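Local coordinates for multicopper oxidase (Arthrobacter sp. FB24, PDB 3GDC), which probably couples the one-electron oxidation of phenolic substrates to the reduction of dioxygen to water, as a two-domain, laccase-like multicopper oxidase, at residues A[35-40]-A[76-81]; A[121-126]-A[150-155]; A[167-172]-A[209-214]; A[195-200]-A[282-287]. All coordinates share one frame; numbering follows the deposited sequence.

Contact 1 of 4, residues A[35-40]-A[76-81]; sequences REWDIV and LRIHFT
Trp37, Ile39, Leu76 and Ile78 form the apolar centre on one face of two parallel strands, 35-40 and 76-81. The methyl CD2 of Leu76 sits at the rim of the Trp37 indole, near the ring plane and 4.0 Å from CH2. Two residues further along the same face, CD1 of Ile39 rests against Ile78 CG2 at 3.7 Å, and CD1 of Phe80 lies 3.5 Å from the carbonyl O of Ile39, the ring meeting it obliquely. The indole nitrogen of Trp37 is tied to the carbonyl of Asp21, which helps to hold the ring's orientation.

Between the faces runs a regular parallel ladder. His79 N gives its hydrogen to Trp37 O at 2.8 Å, and Ile39 N returns one to His79 O at 2.9 Å, arriving 36° above that carbonyl's plane.

On the other face the chemistry is mainly polar. His79 carries CG anti to its carbonyl carbon (chi1 -53°), which swings the imidazole back toward Glu36; NE2 then donates within its ring plane to the anti side of OE1, 2.8 Å away. ND1 bonds to Thr118, so both ring nitrogens are engaged. The Arg77 chain runs beside Glu36, but NH1 stops 4.0 Å from OE1, beyond a salt bridge. A leucine in place of His79 would probably leave the Glu36 carboxylate without its N-H donor and free to turn. Asp38 has its own salt bridge, to Arg24.

The parallel pair 33-49 and 75-82 belongs to a mixed sheet, mainly apolar inside and mainly polar outside, consistent with the cupredoxin-type beta sandwich of multicopper oxidases.

Contact 2 of 4, residues A[121-126]-A[150-155]; sequences FDATPF and FIVEPK
Phe126 stands nearly perpendicular to Pro154, and the proline lays its CB over one face of the phenyl ring. That carbon lies 3.8 Å from the ring centroid and 18° off the normal, a CH-pi contact displaced toward the CG side, where Pro154 CB and Phe126 CG are 3.6 Å apart. The Phe126 CG stands between the backbone N and the carbonyl carbon (chi1 80°), a crowded position that brings the ring over Pro154, just after strand 147-153.

Val152 fills the middle. Its CG1 methyl reaches Ala123 CB at 3.8 Å and also touches the CB of Phe126, at 4.2 Å, so one branch bridges two residues of the turning chain. Ala123 is the centre of an inverse gamma turn, and this tight bend starts the chain on its way over the valine. Further on, Pro125, entered through a cis peptide bond, places its carbonyl O 3.8 Å from Val152 CB. At the far end Phe121 and Phe150 run antiparallel alongside one another, meeting obliquely with Phe121 CE1 4.1 Å from Phe150 CZ.

No hydrogen bond joins the two segments; the contact is held by packing alone. Replacing Phe126 with an alanine would probably uncover Pro154 on the side where the ring lay and open a gap above it.

Phe92 meets both Phe121 and Phe150 edge-to-face, and Leu76 of strand 75-82 packs on the same pair. Strands 116-122 and 147-153 are thus joined where the first runs out into a loop, with Phe227 of the second subunit packing on Pro125.

Contact 3 of 4, residues A[167-172]-A[209-214]; sequences MVMNGY and LINVLE
Ile210 N donates to Met167 O at 2.9 Å, and Met169 N to Ile210 O over the same length, both bonds nearly straight: strands 167-172 and 209-211 run parallel and trade bonds in the usual alternation. The next rung is Val212 N to Met169 O, at 3.0 Å. After Val212 N has made this bond the chain turns away, with an Asx turn at Asn211. The side-chain OD1 of Asn211 accepts from Leu213 N at 3.2 Å, the donor standing 64° above the amide plane, and also from Asn219. Where the strands part, a water takes hydrogens from Gly171 N and Glu214 N and so bridges the two backbones.

On one face Met169 does most of the packing. Its chain bends at the thioether (chi3 -68°), bringing Met169 CE against the CB of Asn211 at 3.7 Å, while SD and CG lie against Leu209 CD1. Leu209 CD1 also touches Met167 CB at 3.8 Å. On the reverse face Val168 CG1 meets Val212 CG2, again at 3.8 Å. Farther along, the CD1 methyl of Leu213 rests 3.6 Å from Gly171 CA.

Strand 163-172 lies between 182-185 and 205-211 in its sheet. Phe221 and Asn219 of strand 218-223 and Gln248 of strand 245-249, both in the other sheet, pack on the methionine face.

Contact 4 of 4, residues A[195-200]-A[282-287]; sequences FPVKVK and GFFEVS
Strands 197-200 and 282-287 run parallel, with axes 4.6 Å apart at closest approach and 31° between their directions, and a ladder from Val197 N to Phe283 O through to Ser287 N on Val199 O. Val197 O takes the hydrogen of Glu285 N at 2.8 Å, the donor well above the carbonyl plane.

On the inner face, Val197 and Phe284 lie side by side, Val197 CG1 reaching the ring's CE1 at 3.7 Å. Val199 comes to the edge of that ring instead: its CG1 lies near the ring plane, 3.9 Å from Phe284 CD1. The other branch of Val199, CG2, stands between the backbone N and the carbonyl carbon and meets Val286 CG2 at 3.8 Å. Pro196, the residue before Val197, lays its CB against the CB atoms of Phe283 and Glu285.

The outer face is more open and polar. Lys200 CG passes 3.7 Å from the Ser287 hydroxyl OG, and a water lies 2.7 Å from that OG.

Strand 197-200 is an outermost strand of its sheet within the chain, and 281-287 lies between it and 264-269. Phe268 and Phe260 meet the Phe284 ring, Met165 of strand 163-172 packs on both valines, and helix 13-18 touches Val197.

Three of the four contacts pair parallel strands; contact 2 alone has no hydrogen bond across it and relies on apolar packing of aromatic, proline and valine side chains where a strand gives way to a loop. Contact 3 is wholly buried near the middle of the chain, whereas contacts 1 and 4 each turn a polar, more open face outward, on opposite sides of the chain's centre. Contacts 1 and 2 share a sheet and meet through Leu76, which touches Phe150 and Ala123. In the C-terminal part of the chain, contacts 3 and 4 belong to different sheets, and the Met167 methyl of one packs on Phe284 and Val197 of the other, joining the two sheets of that sandwich.

Contact 1 of 4, residues A[35-40]-A[76-81]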
# COMPACT_ATOMS: atom_id res chain seq x y z
N ARG A 35 27.56 -22.44 -0.98
CA ARG A 35 26.47 -22.82 -1.86
C ARG A 35 26.61 -22.05 -3.17
O ARG A 35 26.78 -20.83 -3.15
CB ARG A 35 25.14 -22.49 -1.17
CG ARG A 35 23.93 -23.13 -1.77
CD ARG A 35 22.68 -22.76 -0.96
NE ARG A 35 22.69 -23.26 0.41
CZ ARG A 35 22.32 -24.49 0.78
NH1 ARG A 35 21.88 -25.37 -0.11
NH2 ARG A 35 22.38 -24.84 2.06
N GLU A 36 26.56 -22.76 -4.30
CA GLU A 36 26.85 -22.15 -5.61
C GLU A 36 25.84 -22.46 -6.69
O GLU A 36 25.29 -23.56 -6.76
CB GLU A 36 28.24 -22.55 -6.11
CG GLU A 36 29.33 -22.41 -5.07
CD GLU A 36 30.66 -22.88 -5.58
OE1 GLU A 36 31.18 -22.25 -6.53
OE2 GLU A 36 31.18 -23.88 -5.04
N TRP A 37 25.61 -21.50 -7.58
CA TRP A 37 24.71 -21.70 -8.70
C TRP A 37 25.33 -21.15 -9.96
O TRP A 37 26.10 -20.18 -9.91
CB TRP A 37 23.40 -20.95 -8.48
CG TRP A 37 22.57 -21.35 -7.31
CD1 TRP A 37 21.55 -22.25 -7.30
CD2 TRP A 37 22.65 -20.81 -5.98
NE1 TRP A 37 21.00 -22.32 -6.05
CE2 TRP A 37 21.65 -21.44 -5.22
CE3 TRP A 37 23.47 -19.86 -5.36
CZ2 TRP A 37 21.44 -21.16 -3.86
CZ3 TRP A 37 23.27 -19.57 -4.01
CH2 TRP A 37 22.25 -20.22 -3.28
N ASP A 38 24.97 -21.74 -11.09
CA ASP A 38 25.28 -21.15 -12.39
C ASP A 38 24.01 -20.56 -12.97
O ASP A 38 23.00 -21.26 -13.11
CB ASP A 38 25.81 -22.21 -13.37
CG ASP A 38 27.00 -22.95 -12.84
OD1 ASP A 38 27.88 -22.30 -12.25
OD2 ASP A 38 27.05 -24.18 -13.01
N ILE A 39 24.06 -19.28 -13.31
CA ILE A 39 22.90 -18.57 -13.85
C ILE A 39 23.34 -17.93 -15.16
O ILE A 39 24.38 -17.25 -15.22
CB ILE A 39 22.36 -17.50 -12.85
CG1 ILE A 39 21.83 -18.18 -11.57
CG2 ILE A 39 21.29 -16.62 -13.50
CD1 ILE A 39 21.13 -17.25 -10.56
N VAL A 40 22.55 -18.15 -16.21
CA VAL A 40 22.86 -17.61 -17.54
C VAL A 40 21.71 -16.75 -18.03
O VAL A 40 20.55 -17.19 -18.00
CB VAL A 40 23.12 -18.75 -18.57
CG1 VAL A 40 23.47 -18.17 -19.94
CG2 VAL A 40 24.24 -19.70 -18.09
N LEU A 76 27.65 -17.64 -0.32
CA LEU A 76 27.00 -17.82 -1.63
C LEU A 76 27.88 -17.36 -2.79
O LEU A 76 28.59 -16.36 -2.69
CB LEU A 76 25.65 -17.07 -1.69
CG LEU A 76 24.64 -17.27 -0.55
CD1 LEU A 76 23.32 -16.56 -0.88
CD2 LEU A 76 24.38 -18.75 -0.28
N ARG A 77 27.80 -18.12 -3.88
CA ARG A 77 28.44 -17.75 -5.14
C ARG A 77 27.46 -17.97 -6.28
O ARG A 77 26.96 -19.09 -6.47
CB ARG A 77 29.71 -18.58 -5.39
CG ARG A 77 30.84 -18.28 -4.43
CD ARG A 77 32.09 -19.07 -4.82
NE ARG A 77 33.11 -18.95 -3.78
CZ ARG A 77 34.16 -19.76 -3.67
NH1 ARG A 77 34.34 -20.76 -4.52
NH2 ARG A 77 35.03 -19.56 -2.69
N ILE A 78 27.17 -16.90 -7.01
CA ILE A 78 26.36 -17.00 -8.21
C ILE A 78 27.23 -16.71 -9.41
O ILE A 78 27.69 -15.59 -9.59
CB ILE A 78 25.18 -16.00 -8.18
CG1 ILE A 78 24.26 -16.29 -6.98
CG2 ILE A 78 24.43 -16.02 -9.50
CD1 ILE A 78 23.40 -17.47 -7.14
N HIS A 79 27.46 -17.75 -10.22
CA HIS A 79 28.31 -17.65 -11.40
C HIS A 79 27.44 -17.25 -12.57
O HIS A 79 26.74 -18.08 -13.17
CB HIS A 79 28.99 -19.00 -11.69
CG HIS A 79 29.73 -19.55 -10.51
ND1 HIS A 79 30.96 -19.06 -10.12
CD2 HIS A 79 29.41 -20.52 -9.62
CE1 HIS A 79 31.36 -19.71 -9.04
NE2 HIS A 79 30.44 -20.60 -8.72
N PHE A 80 27.46 -15.96 -12.87
CA PHE A 80 26.62 -15.36 -13.89
C PHE A 80 27.34 -15.31 -15.23
O PHE A 80 28.49 -14.87 -15.30
CB PHE A 80 26.22 -13.94 -13.47
CG PHE A 80 25.34 -13.22 -14.46
CD1 PHE A 80 24.17 -13.81 -14.94
CD2 PHE A 80 25.67 -11.94 -14.89
CE1 PHE A 80 23.34 -13.14 -15.84
CE2 PHE A 80 24.86 -11.26 -15.80
CZ PHE A 80 23.69 -11.86 -16.27
N THR A 81 26.67 -15.79 -16.28
CA THR A 81 27.15 -15.61 -17.65
C THR A 81 26.06 -14.92 -18.46
O THR A 81 24.88 -15.30 -18.38
CB THR A 81 27.54 -16.95 -18.32
OG1 THR A 81 28.61 -17.56 -17.59
CG2 THR A 81 28.00 -16.74 -19.78

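Contact 2 of 4, residues A[121-126]-A[150-155]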
# COMPACT_ATOMS: atom_id res chain seq x y z
N PHE A 121 28.44 -13.26 -1.71
CA PHE A 121 27.96 -12.65 -0.48
C PHE A 121 27.48 -13.74 0.47
O PHE A 121 27.38 -14.91 0.10
CB PHE A 121 26.84 -11.62 -0.74
CG PHE A 121 25.84 -12.05 -1.78
CD1 PHE A 121 24.85 -12.98 -1.48
CD2 PHE A 121 25.90 -11.53 -3.06
CE1 PHE A 121 23.93 -13.38 -2.45
CE2 PHE A 121 24.99 -11.94 -4.04
CZ PHE A 121 24.00 -12.86 -3.72
N ASP A 122 27.18 -13.35 1.70
CA ASP A 122 26.61 -14.28 2.66
C ASP A 122 25.08 -14.23 2.59
O ASP A 122 24.52 -13.22 2.17
CB ASP A 122 27.11 -13.97 4.07
CG ASP A 122 28.60 -14.29 4.24
OD1 ASP A 122 29.10 -15.19 3.54
OD2 ASP A 122 29.25 -13.63 5.07
N ALA A 123 24.43 -15.32 2.96
CA ALA A 123 22.96 -15.37 2.96
C ALA A 123 22.44 -14.63 4.19
O ALA A 123 22.30 -15.21 5.27
CB ALA A 123 22.47 -16.82 2.93
N THR A 124 22.22 -13.33 4.03
CA THR A 124 21.77 -12.47 5.13
C THR A 124 20.97 -11.29 4.59
O THR A 124 21.25 -10.82 3.49
CB THR A 124 22.96 -11.84 5.90
OG1 THR A 124 24.13 -12.64 5.75
CG2 THR A 124 22.60 -11.70 7.36
N PRO A 125 19.96 -10.82 5.35
CA PRO A 125 19.37 -11.42 6.55
C PRO A 125 18.47 -12.57 6.14
O PRO A 125 18.19 -12.72 4.95
CB PRO A 125 18.54 -10.27 7.14
CG PRO A 125 18.12 -9.49 5.92
CD PRO A 125 19.31 -9.53 5.02
N PHE A 126 18.03 -13.37 7.10
CA PHE A 126 17.02 -14.35 6.78
C PHE A 126 15.75 -13.64 6.31
O PHE A 126 15.46 -12.51 6.72
CB PHE A 126 16.78 -15.36 7.92
CG PHE A 126 15.90 -14.87 9.04
CD1 PHE A 126 14.50 -14.88 8.92
CD2 PHE A 126 16.45 -14.48 10.26
CE1 PHE A 126 13.69 -14.46 9.98
CE2 PHE A 126 15.64 -14.06 11.33
CZ PHE A 126 14.26 -14.06 11.18
N PHE A 150 14.69 -15.31 -4.05
CA PHE A 150 15.91 -15.63 -3.29
C PHE A 150 15.48 -15.80 -1.84
O PHE A 150 15.14 -14.82 -1.17
CB PHE A 150 16.92 -14.49 -3.48
CG PHE A 150 18.10 -14.53 -2.54
CD1 PHE A 150 18.72 -15.73 -2.20
CD2 PHE A 150 18.61 -13.33 -2.02
CE1 PHE A 150 19.83 -15.75 -1.34
CE2 PHE A 150 19.72 -13.33 -1.17
CZ PHE A 150 20.33 -14.55 -0.82
N ILE A 151 15.44 -17.05 -1.38
CA ILE A 151 14.87 -17.42 -0.08
C ILE A 151 15.99 -17.80 0.88
O ILE A 151 16.79 -18.66 0.56
CB ILE A 151 13.92 -18.64 -0.22
CG1 ILE A 151 12.89 -18.42 -1.35
CG2 ILE A 151 13.31 -19.05 1.13
CD1 ILE A 151 12.03 -17.19 -1.21
N VAL A 152 16.05 -17.14 2.03
CA VAL A 152 17.05 -17.42 3.06
C VAL A 152 16.34 -17.89 4.33
O VAL A 152 15.68 -17.09 5.01
CB VAL A 152 17.94 -16.20 3.36
CG1 VAL A 152 18.97 -16.52 4.47
CG2 VAL A 152 18.66 -15.71 2.11
N GLU A 153 16.45 -19.18 4.61
CA GLU A 153 15.84 -19.80 5.78
C GLU A 153 16.56 -19.39 7.07
O GLU A 153 17.79 -19.47 7.15
CB GLU A 153 15.86 -21.32 5.63
CG GLU A 153 14.98 -22.07 6.65
CD GLU A 153 13.54 -22.22 6.17
OE1 GLU A 153 13.12 -23.36 5.88
OE2 GLU A 153 12.83 -21.20 6.07
N PRO A 154 15.80 -18.93 8.08
CA PRO A 154 16.40 -18.65 9.39
C PRO A 154 17.10 -19.87 9.98
O PRO A 154 16.61 -21.00 9.86
CB PRO A 154 15.21 -18.23 10.26
CG PRO A 154 13.98 -18.69 9.52
CD PRO A 154 14.36 -18.61 8.07
N LYS A 155 18.24 -19.63 10.61
CA LYS A 155 18.97 -20.67 11.33
C LYS A 155 18.09 -21.24 12.44
O LYS A 155 18.04 -22.46 12.64
CB LYS A 155 20.28 -20.09 11.88
CG LYS A 155 21.18 -21.08 12.63
CD LYS A 155 21.96 -21.99 11.68
CE LYS A 155 22.87 -22.94 12.46
NZ LYS A 155 22.12 -24.04 13.15

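Contact 3 of 4, residues A[167-172]-A[209-214]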
# COMPACT_ATOMS: atom_id res chain seq x y z
N MET A 167 5.49 -18.01 -5.18
CA MET A 167 4.61 -17.36 -6.16
C MET A 167 5.16 -15.99 -6.54
O MET A 167 5.19 -15.07 -5.70
CB MET A 167 3.20 -17.22 -5.58
CG MET A 167 2.50 -18.56 -5.41
SD MET A 167 0.77 -18.33 -4.98
CE MET A 167 0.20 -20.04 -5.10
N VAL A 168 5.58 -15.86 -7.79
CA VAL A 168 6.08 -14.59 -8.30
C VAL A 168 5.01 -13.98 -9.21
O VAL A 168 4.60 -14.58 -10.22
CB VAL A 168 7.41 -14.75 -9.06
CG1 VAL A 168 7.90 -13.38 -9.55
CG2 VAL A 168 8.48 -15.44 -8.18
N MET A 169 4.54 -12.79 -8.83
CA MET A 169 3.49 -12.08 -9.56
C MET A 169 4.15 -11.13 -10.54
O MET A 169 4.95 -10.27 -10.13
CB MET A 169 2.59 -11.29 -8.59
CG MET A 169 1.93 -12.11 -7.51
SD MET A 169 0.89 -11.09 -6.43
CE MET A 169 2.14 -10.09 -5.59
N ASN A 170 3.82 -11.26 -11.82
CA ASN A 170 4.41 -10.40 -12.84
C ASN A 170 3.39 -9.89 -13.86
O ASN A 170 2.18 -10.15 -13.74
CB ASN A 170 5.54 -11.14 -13.58
CG ASN A 170 5.03 -12.29 -14.45
OD1 ASN A 170 3.82 -12.52 -14.52
ND2 ASN A 170 5.94 -13.01 -15.11
N GLY A 171 3.91 -9.17 -14.85
CA GLY A 171 3.10 -8.63 -15.94
C GLY A 171 3.87 -8.76 -17.23
O GLY A 171 5.11 -8.84 -17.23
N TYR A 172 3.13 -8.79 -18.33
CA TYR A 172 3.74 -8.87 -19.65
C TYR A 172 3.28 -7.70 -20.50
O TYR A 172 2.09 -7.53 -20.74
CB TYR A 172 3.38 -10.19 -20.35
CG TYR A 172 3.99 -11.39 -19.67
CD1 TYR A 172 5.37 -11.64 -19.76
CD2 TYR A 172 3.21 -12.25 -18.91
CE1 TYR A 172 5.94 -12.74 -19.12
CE2 TYR A 172 3.77 -13.36 -18.26
CZ TYR A 172 5.14 -13.59 -18.38
OH TYR A 172 5.73 -14.65 -17.75
N LEU A 209 5.54 -15.08 -1.40
CA LEU A 209 4.88 -14.27 -2.44
C LEU A 209 5.70 -13.05 -2.76
O LEU A 209 5.96 -12.24 -1.87
CB LEU A 209 3.49 -13.83 -1.97
CG LEU A 209 2.70 -12.98 -2.97
CD1 LEU A 209 2.22 -13.85 -4.10
CD2 LEU A 209 1.53 -12.33 -2.24
N ILE A 210 6.08 -12.90 -4.03
CA ILE A 210 6.98 -11.84 -4.46
C ILE A 210 6.37 -11.06 -5.60
O ILE A 210 5.95 -11.65 -6.59
CB ILE A 210 8.32 -12.43 -4.96
CG1 ILE A 210 8.96 -13.25 -3.84
CG2 ILE A 210 9.25 -11.33 -5.47
CD1 ILE A 210 9.91 -14.32 -4.34
N ASN A 211 6.36 -9.74 -5.47
CA ASN A 211 5.85 -8.90 -6.53
C ASN A 211 6.95 -8.28 -7.38
O ASN A 211 7.74 -7.47 -6.87
CB ASN A 211 4.95 -7.78 -5.97
CG ASN A 211 4.28 -7.00 -7.09
OD1 ASN A 211 3.93 -7.58 -8.12
ND2 ASN A 211 4.11 -5.69 -6.90
N VAL A 212 6.99 -8.64 -8.67
CA VAL A 212 7.91 -7.99 -9.61
C VAL A 212 7.20 -7.14 -10.68
O VAL A 212 7.82 -6.64 -11.61
CB VAL A 212 8.88 -8.97 -10.28
CG1 VAL A 212 9.66 -9.74 -9.24
CG2 VAL A 212 8.12 -9.94 -11.21
N LEU A 213 5.88 -6.99 -10.54
CA LEU A 213 5.10 -6.30 -11.56
C LEU A 213 5.63 -4.91 -11.89
O LEU A 213 5.78 -4.06 -11.02
CB LEU A 213 3.62 -6.24 -11.13
CG LEU A 213 2.66 -5.49 -12.05
CD1 LEU A 213 2.58 -6.17 -13.42
CD2 LEU A 213 1.30 -5.47 -11.36
N GLU A 214 5.94 -4.70 -13.16
CA GLU A 214 6.41 -3.41 -13.63
C GLU A 214 5.22 -2.59 -14.14
O GLU A 214 4.15 -3.15 -14.44
CB GLU A 214 7.47 -3.61 -14.73
CG GLU A 214 8.14 -2.33 -15.24
CD GLU A 214 8.73 -1.51 -14.11
OE1 GLU A 214 9.85 -1.84 -13.68
OE2 GLU A 214 8.05 -0.56 -13.63
O HOH W 1 6.20 -7.18 -14.86

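Contact 4 of 4, residues A[195-200]-A[282-287]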
# COMPACT_ATOMS: atom_id res chain seq x y z
N PHE A 195 -4.76 -25.84 -13.97
CA PHE A 195 -3.96 -26.73 -13.16
C PHE A 195 -3.92 -26.20 -11.74
O PHE A 195 -2.94 -25.59 -11.33
CB PHE A 195 -2.55 -26.88 -13.76
CG PHE A 195 -2.57 -27.46 -15.14
CD1 PHE A 195 -2.68 -28.84 -15.31
CD2 PHE A 195 -2.56 -26.64 -16.27
CE1 PHE A 195 -2.74 -29.39 -16.58
CE2 PHE A 195 -2.62 -27.18 -17.54
CZ PHE A 195 -2.71 -28.56 -17.70
N PRO A 196 -5.03 -26.39 -11.00
CA PRO A 196 -5.09 -25.82 -9.65
C PRO A 196 -3.94 -26.27 -8.75
O PRO A 196 -3.40 -27.37 -8.92
CB PRO A 196 -6.43 -26.34 -9.11
CG PRO A 196 -7.25 -26.57 -10.32
CD PRO A 196 -6.27 -27.11 -11.34
N VAL A 197 -3.59 -25.42 -7.79
CA VAL A 197 -2.56 -25.75 -6.80
C VAL A 197 -3.09 -26.80 -5.83
O VAL A 197 -4.02 -26.53 -5.06
CB VAL A 197 -2.14 -24.49 -6.01
CG1 VAL A 197 -1.00 -24.83 -5.04
CG2 VAL A 197 -1.71 -23.38 -6.96
N LYS A 198 -2.51 -28.00 -5.85
CA LYS A 198 -2.98 -29.09 -4.99
C LYS A 198 -2.40 -29.02 -3.58
O LYS A 198 -1.17 -29.07 -3.40
CB LYS A 198 -2.71 -30.45 -5.63
CG LYS A 198 -3.44 -30.66 -6.96
CD LYS A 198 -3.20 -32.08 -7.51
CE LYS A 198 -4.05 -32.32 -8.76
NZ LYS A 198 -3.96 -33.73 -9.26
N VAL A 199 -3.28 -28.90 -2.58
CA VAL A 199 -2.88 -28.87 -1.17
C VAL A 199 -3.78 -29.82 -0.35
O VAL A 199 -4.82 -30.25 -0.83
CB VAL A 199 -2.96 -27.44 -0.56
CG1 VAL A 199 -1.98 -26.47 -1.26
CG2 VAL A 199 -4.40 -26.91 -0.59
N LYS A 200 -3.37 -30.13 0.87
CA LYS A 200 -4.13 -31.05 1.72
C LYS A 200 -4.86 -30.31 2.84
O LYS A 200 -4.30 -29.43 3.47
CB LYS A 200 -3.20 -32.11 2.32
CG LYS A 200 -2.63 -33.08 1.29
CD LYS A 200 -1.49 -33.89 1.87
CE LYS A 200 -0.58 -34.40 0.75
NZ LYS A 200 0.57 -35.18 1.27
N GLY A 282 -6.29 -18.05 -10.29
CA GLY A 282 -6.20 -19.50 -10.28
C GLY A 282 -7.06 -20.10 -9.17
O GLY A 282 -7.85 -19.39 -8.54
N PHE A 283 -6.89 -21.40 -8.94
CA PHE A 283 -7.56 -22.10 -7.85
C PHE A 283 -6.56 -22.88 -7.02
O PHE A 283 -5.57 -23.40 -7.56
CB PHE A 283 -8.54 -23.14 -8.40
CG PHE A 283 -9.71 -22.56 -9.11
CD1 PHE A 283 -10.76 -21.99 -8.40
CD2 PHE A 283 -9.78 -22.63 -10.50
CE1 PHE A 283 -11.87 -21.46 -9.08
CE2 PHE A 283 -10.88 -22.11 -11.18
CZ PHE A 283 -11.92 -21.52 -10.47
N PHE A 284 -6.85 -22.98 -5.73
CA PHE A 284 -6.34 -24.08 -4.90
C PHE A 284 -7.36 -25.21 -4.96
O PHE A 284 -8.57 -24.97 -4.93
CB PHE A 284 -6.18 -23.66 -3.44
CG PHE A 284 -4.98 -22.81 -3.19
CD1 PHE A 284 -3.77 -23.38 -2.81
CD2 PHE A 284 -5.06 -21.42 -3.33
CE1 PHE A 284 -2.66 -22.57 -2.58
CE2 PHE A 284 -3.95 -20.61 -3.09
CZ PHE A 284 -2.75 -21.19 -2.71
N GLU A 285 -6.85 -26.43 -5.08
CA GLU A 285 -7.68 -27.63 -4.97
C GLU A 285 -7.30 -28.36 -3.68
O GLU A 285 -6.19 -28.90 -3.57
CB GLU A 285 -7.49 -28.53 -6.19
CG GLU A 285 -8.34 -29.81 -6.17
CD GLU A 285 -9.81 -29.53 -6.41
OE1 GLU A 285 -10.16 -29.18 -7.56
OE2 GLU A 285 -10.61 -29.67 -5.46
N VAL A 286 -8.19 -28.33 -2.70
CA VAL A 286 -7.91 -28.85 -1.37
C VAL A 286 -8.50 -30.26 -1.27
O VAL A 286 -9.70 -30.44 -1.43
CB VAL A 286 -8.52 -27.96 -0.25
CG1 VAL A 286 -8.09 -28.46 1.14
CG2 VAL A 286 -8.13 -26.50 -0.44
N SER A 287 -7.63 -31.24 -1.04
CA SER A 287 -8.06 -32.62 -0.91
C SER A 287 -8.37 -32.94 0.54
O SER A 287 -7.71 -32.42 1.44
CB SER A 287 -6.98 -33.57 -1.45
OG SER A 287 -5.78 -33.44 -0.71
O HOH W 2 -3.70 -32.86 -2.27